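Local structure of putative zinc protease (Bordetella pertussis, 3IH6) at residues F116-E119 with E120-A124; Q97-A100 with L101-T105. The protein is probably a zinc-dependent metalloendopeptidase of the M16 family; this chain is an internal piece of it that includes part of a domain classed as inactive. All coordinates share one frame; numbering follows the deposited sequence.

Overall arrangement
Both are local contacts at or near the starts of successive helices: interaction 2 lies in the first turns of helix 97-109, and interaction 1 caps the start of helix 118-136. Their centres lie about 25 Å apart and their nearest atoms about 11 Å, so they do not touch. Interaction 2 packs on the five-stranded antiparallel sheet, over strands 26-32 and 187-191. Interaction 1 sits among helices, against 39-52 and 170-180, and reaches a second subunit. Both belong to the part matched to the M16 inactive domain, and they mark two settings within it, one helix backed by the sheet and the next beginning in the helical layer.

Interaction 1: residues F116-E119 with E120-A124; sequences FSQE and ELERA
Ser117 and Glu120 grip each other twice. Ser117 OG accepts from Glu120 N at 2.8 Å, and Glu120 OE1 accepts in turn from Ser117 N at 2.9 Å along a nearly straight N-H line (173°). That donor comes in on the anti side of the carboxylate, somewhat out of its plane; OG also makes a weak bond to OE1. This reciprocal pair is a capping box at the N-cap of helix 118-136. With CG anti to its own carbonyl carbon (chi1 -82°) and the chain extended beyond, Glu120 runs back along the first turn to Ser117, while OE2 forms a salt bridge with Arg58.

The backbone then settles into i to i+4 bonds: Leu121 N to Ser117 O, Glu122 N to Gln118 O at 2.9 Å and Arg123 N to Glu119 O.

Among the outer side chains, Gln118 bends at chi2 and brings NE2 to Glu122 OE2 in a weak bond of 3.0 Å, amide and carboxylate planes 54° apart; the same OE2 forms a salt bridge with Arg125. Glu119 OE2 instead bonds Ser56 OG of the second subunit.

Glu120 OE1 also makes a polar edge contact with Phe116, near the ring plane and 4.1 Å from Phe116 CD2, with ring and carboxylate planes steeply crossed. Apolar packing buries this ring against Ala47 and Ile50 of helix 39-52 and Leu170 and Ala177 of helix 170-180.

Interaction 2: residues Q97-A100 with L101-T105; sequences QDKA and LQTLT
Lys99 O accepts two hydrogen bonds from one residue, Thr103. The backbone N of Thr103 reaches Lys99 O at 3.0 Å, and its hydroxyl OG1 donates to the same Lys99 O, also at 3.0 Å. The two donors approach from opposite faces of the carbonyl plane: N stands well above it, whereas OG1 is tilted 20° to the other face. Chi1 of -52° sets OG1 beside the residue's own N, which lets the hydroxyl fold back onto the preceding turn, and CG2 is left anti to that N.

Around this doubly used oxygen run the regular bonds of an alpha-helix: Leu101 N to Gln97 O, Gln102 N to Asp98 O at 2.7 Å and Leu104 N to Ala100 O. These are the first turns of helix 97-109, an amphipathic helix laid on the antiparallel sheet of this M16 domain. Gln102 CB rides close over the carbonyls of the turn before, 3.0 Å from Asp98 O, and Leu101 CB lies 3.4 Å from Gln97 O.

Further out, Asp96 OD1 accepts from Lys99 N, and Asp98 OD1 forms a salt bridge with Arg190 of strand 187-191. Leu101 packs on Val27 and on Glu188 and Arg190, which puts it over strands 26-32 and 187-191; Leu104 touches Ala29 of strand 26-32 and Leu59 and Leu63 of helix 58-63, and Thr103 touches Ala62 and Leu63 of the latter.

Interaction 1: residues F116-E119 with E120-A124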
loop_
_atom_site.group_PDB
_atom_site.type_symbol
_atom_site.label_atom_id
_atom_site.label_comp_id
_atom_site.label_asym_id
_atom_site.label_seq_id
_atom_site.Cartn_x
_atom_site.Cartn_y
_atom_site.Cartn_z
ATOM N N PHE E 116 -13.534 27.548 -17.031
ATOM C CA PHE E 116 -13.774 26.798 -15.819
ATOM C C PHE E 116 -14.824 27.474 -14.902
ATOM O O PHE E 116 -14.837 28.715 -14.733
ATOM C CB PHE E 116 -12.444 26.634 -15.064
ATOM C CG PHE E 116 -11.390 25.860 -15.834
ATOM C CD1 PHE E 116 -10.059 26.261 -15.814
ATOM C CD2 PHE E 116 -11.725 24.722 -16.573
ATOM C CE1 PHE E 116 -9.074 25.535 -16.520
ATOM C CE2 PHE E 116 -10.730 23.994 -17.313
ATOM C CZ PHE E 116 -9.430 24.403 -17.286
ATOM N N SER E 117 -15.684 26.642 -14.312
ATOM C CA SER E 117 -16.622 27.068 -13.294
ATOM C C SER E 117 -15.938 27.015 -11.931
ATOM O O SER E 117 -14.935 26.286 -11.764
ATOM C CB SER E 117 -17.796 26.109 -13.260
ATOM O OG SER E 117 -17.363 24.854 -12.729
ATOM N N GLN E 118 -16.502 27.745 -10.961
ATOM C CA GLN E 118 -16.004 27.747 -9.566
ATOM C C GLN E 118 -16.027 26.339 -9.007
ATOM O O GLN E 118 -15.040 25.894 -8.388
ATOM C CB GLN E 118 -16.835 28.683 -8.655
ATOM C CG GLN E 118 -16.230 28.982 -7.271
ATOM C CD GLN E 118 -14.741 29.302 -7.305
ATOM O OE1 GLN E 118 -14.255 30.028 -8.174
ATOM N NE2 GLN E 118 -13.995 28.712 -6.374
ATOM N N GLU E 119 -17.151 25.657 -9.248
ATOM C CA GLU E 119 -17.378 24.254 -8.838
ATOM C C GLU E 119 -16.337 23.290 -9.425
ATOM O O GLU E 119 -15.909 22.323 -8.773
ATOM C CB GLU E 119 -18.802 23.833 -9.273
ATOM C CG GLU E 119 -19.243 22.421 -8.845
ATOM C CD GLU E 119 -20.665 22.084 -9.299
ATOM O OE1 GLU E 119 -21.412 23.025 -9.632
ATOM O OE2 GLU E 119 -21.046 20.886 -9.327
ATOM N N GLU E 120 -15.920 23.545 -10.660
ATOM C CA GLU E 120 -14.896 22.687 -11.285
ATOM C C GLU E 120 -13.553 22.825 -10.598
ATOM O O GLU E 120 -12.813 21.817 -10.435
ATOM C CB GLU E 120 -14.737 22.994 -12.765
ATOM C CG GLU E 120 -15.812 22.283 -13.563
ATOM C CD GLU E 120 -15.882 22.750 -14.995
ATOM O OE1 GLU E 120 -15.509 23.913 -15.266
ATOM O OE2 GLU E 120 -16.280 21.929 -15.852
ATOM N N LEU E 121 -13.262 24.069 -10.198
ATOM C CA LEU E 121 -12.033 24.377 -9.503
ATOM C C LEU E 121 -12.062 23.741 -8.125
ATOM O O LEU E 121 -11.041 23.202 -7.661
ATOM C CB LEU E 121 -11.779 25.885 -9.379
ATOM C CG LEU E 121 -10.601 26.314 -8.483
ATOM C CD1 LEU E 121 -9.274 25.713 -8.914
ATOM C CD2 LEU E 121 -10.494 27.795 -8.504
ATOM N N GLU E 122 -13.209 23.794 -7.466
ATOM C CA GLU E 122 -13.294 23.188 -6.153
ATOM C C GLU E 122 -13.152 21.666 -6.275
ATOM O O GLU E 122 -12.568 21.042 -5.393
ATOM C CB GLU E 122 -14.603 23.538 -5.453
ATOM C CG GLU E 122 -14.789 24.989 -5.024
ATOM C CD GLU E 122 -13.604 25.534 -4.232
ATOM O OE1 GLU E 122 -12.797 24.753 -3.680
ATOM O OE2 GLU E 122 -13.473 26.774 -4.161
ATOM N N ARG E 123 -13.702 21.053 -7.334
ATOM C CA ARG E 123 -13.503 19.599 -7.501
ATOM C C ARG E 123 -11.989 19.224 -7.616
ATOM O O ARG E 123 -11.480 18.340 -6.908
ATOM C CB ARG E 123 -14.313 19.046 -8.681
ATOM C CG ARG E 123 -13.847 17.647 -9.117
ATOM C CD ARG E 123 -14.743 16.948 -10.153
ATOM N NE ARG E 123 -14.869 17.657 -11.424
ATOM C CZ ARG E 123 -14.035 17.582 -12.480
ATOM N NH1 ARG E 123 -12.917 16.857 -12.453
ATOM N NH2 ARG E 123 -14.319 18.273 -13.583
ATOM N N ALA E 124 -11.270 19.953 -8.473
ATOM C CA ALA E 124 -9.847 19.711 -8.674
ATOM C C ALA E 124 -9.015 20.078 -7.444
ATOM O O ALA E 124 -8.052 19.347 -7.099
ATOM C CB ALA E 124 -9.373 20.462 -9.864
#

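Interaction 2: residues Q97-A100 with L101-T105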
loop_
_atom_site.group_PDB
_atom_site.type_symbol
_atom_site.label_atom_id
_atom_site.label_comp_id
_atom_site.label_asym_id
_atom_site.label_seq_id
_atom_site.Cartn_x
_atom_site.Cartn_y
_atom_site.Cartn_z
ATOM N N GLN E 97 -9.970 8.064 -35.557
ATOM C CA GLN E 97 -8.909 8.553 -34.697
ATOM C C GLN E 97 -8.636 10.022 -34.924
ATOM O O GLN E 97 -8.337 10.723 -33.974
ATOM C CB GLN E 97 -7.631 7.762 -34.887
ATOM C CG GLN E 97 -7.845 6.257 -34.929
ATOM C CD GLN E 97 -6.611 5.533 -35.392
ATOM O OE1 GLN E 97 -5.663 6.152 -35.896
ATOM N NE2 GLN E 97 -6.604 4.215 -35.223
ATOM N N ASP E 98 -8.756 10.487 -36.167
ATOM C CA ASP E 98 -8.554 11.911 -36.445
ATOM C C ASP E 98 -9.679 12.774 -35.889
ATOM O O ASP E 98 -9.430 13.850 -35.388
ATOM C CB ASP E 98 -8.375 12.149 -37.944
ATOM C CG ASP E 98 -7.178 11.415 -38.493
ATOM O OD1 ASP E 98 -6.082 11.544 -37.918
ATOM O OD2 ASP E 98 -7.335 10.688 -39.495
ATOM N N LYS E 99 -10.913 12.295 -35.963
ATOM C CA LYS E 99 -12.031 13.047 -35.412
ATOM C C LYS E 99 -11.961 13.084 -33.891
ATOM O O LYS E 99 -12.355 14.084 -33.285
ATOM C CB LYS E 99 -13.375 12.499 -35.894
ATOM C CG LYS E 99 -14.559 13.293 -35.367
ATOM C CD LYS E 99 -15.846 12.979 -36.105
ATOM C CE LYS E 99 -17.018 13.757 -35.508
ATOM N NZ LYS E 99 -16.686 15.202 -35.263
ATOM N N ALA E 100 -11.438 12.016 -33.275
ATOM C CA ALA E 100 -11.179 12.009 -31.830
ATOM C C ALA E 100 -10.105 13.028 -31.476
ATOM O O ALA E 100 -10.301 13.881 -30.635
ATOM C CB ALA E 100 -10.782 10.578 -31.311
ATOM N N LEU E 101 -8.975 12.948 -32.156
ATOM C CA LEU E 101 -7.852 13.833 -31.896
ATOM C C LEU E 101 -8.261 15.294 -32.178
ATOM O O LEU E 101 -7.852 16.223 -31.468
ATOM C CB LEU E 101 -6.690 13.391 -32.777
ATOM C CG LEU E 101 -5.259 13.865 -32.516
ATOM C CD1 LEU E 101 -4.842 13.717 -31.068
ATOM C CD2 LEU E 101 -4.339 13.074 -33.421
ATOM N N GLN E 102 -9.076 15.470 -33.230
ATOM C CA GLN E 102 -9.671 16.754 -33.595
ATOM C C GLN E 102 -10.467 17.340 -32.432
ATOM O O GLN E 102 -10.214 18.481 -32.024
ATOM C CB GLN E 102 -10.592 16.606 -34.815
ATOM C CG GLN E 102 -11.575 17.766 -35.005
ATOM C CD GLN E 102 -10.868 19.106 -35.137
ATOM O OE1 GLN E 102 -9.800 19.185 -35.747
ATOM N NE2 GLN E 102 -11.449 20.166 -34.547
ATOM N N THR E 103 -11.439 16.579 -31.926
ATOM C CA THR E 103 -12.247 17.047 -30.830
ATOM C C THR E 103 -11.436 17.223 -29.543
ATOM O O THR E 103 -11.652 18.190 -28.831
ATOM C CB THR E 103 -13.451 16.134 -30.572
ATOM O OG1 THR E 103 -14.172 15.928 -31.801
ATOM C CG2 THR E 103 -14.388 16.748 -29.507
ATOM N N LEU E 104 -10.539 16.285 -29.227
ATOM C CA LEU E 104 -9.685 16.415 -28.021
ATOM C C LEU E 104 -8.912 17.751 -27.980
ATOM O O LEU E 104 -8.862 18.412 -26.943
ATOM C CB LEU E 104 -8.656 15.264 -27.934
ATOM C CG LEU E 104 -7.665 15.357 -26.754
ATOM C CD1 LEU E 104 -8.048 14.366 -25.685
ATOM C CD2 LEU E 104 -6.288 15.045 -27.245
ATOM N N THR E 105 -8.256 18.110 -29.081
ATOM C CA THR E 105 -7.449 19.339 -29.092
ATOM C C THR E 105 -8.334 20.596 -29.134
ATOM O O THR E 105 -7.997 21.614 -28.530
ATOM C CB THR E 105 -6.451 19.402 -30.269
ATOM O OG1 THR E 105 -7.170 19.294 -31.503
ATOM C CG2 THR E 105 -5.396 18.307 -30.178
#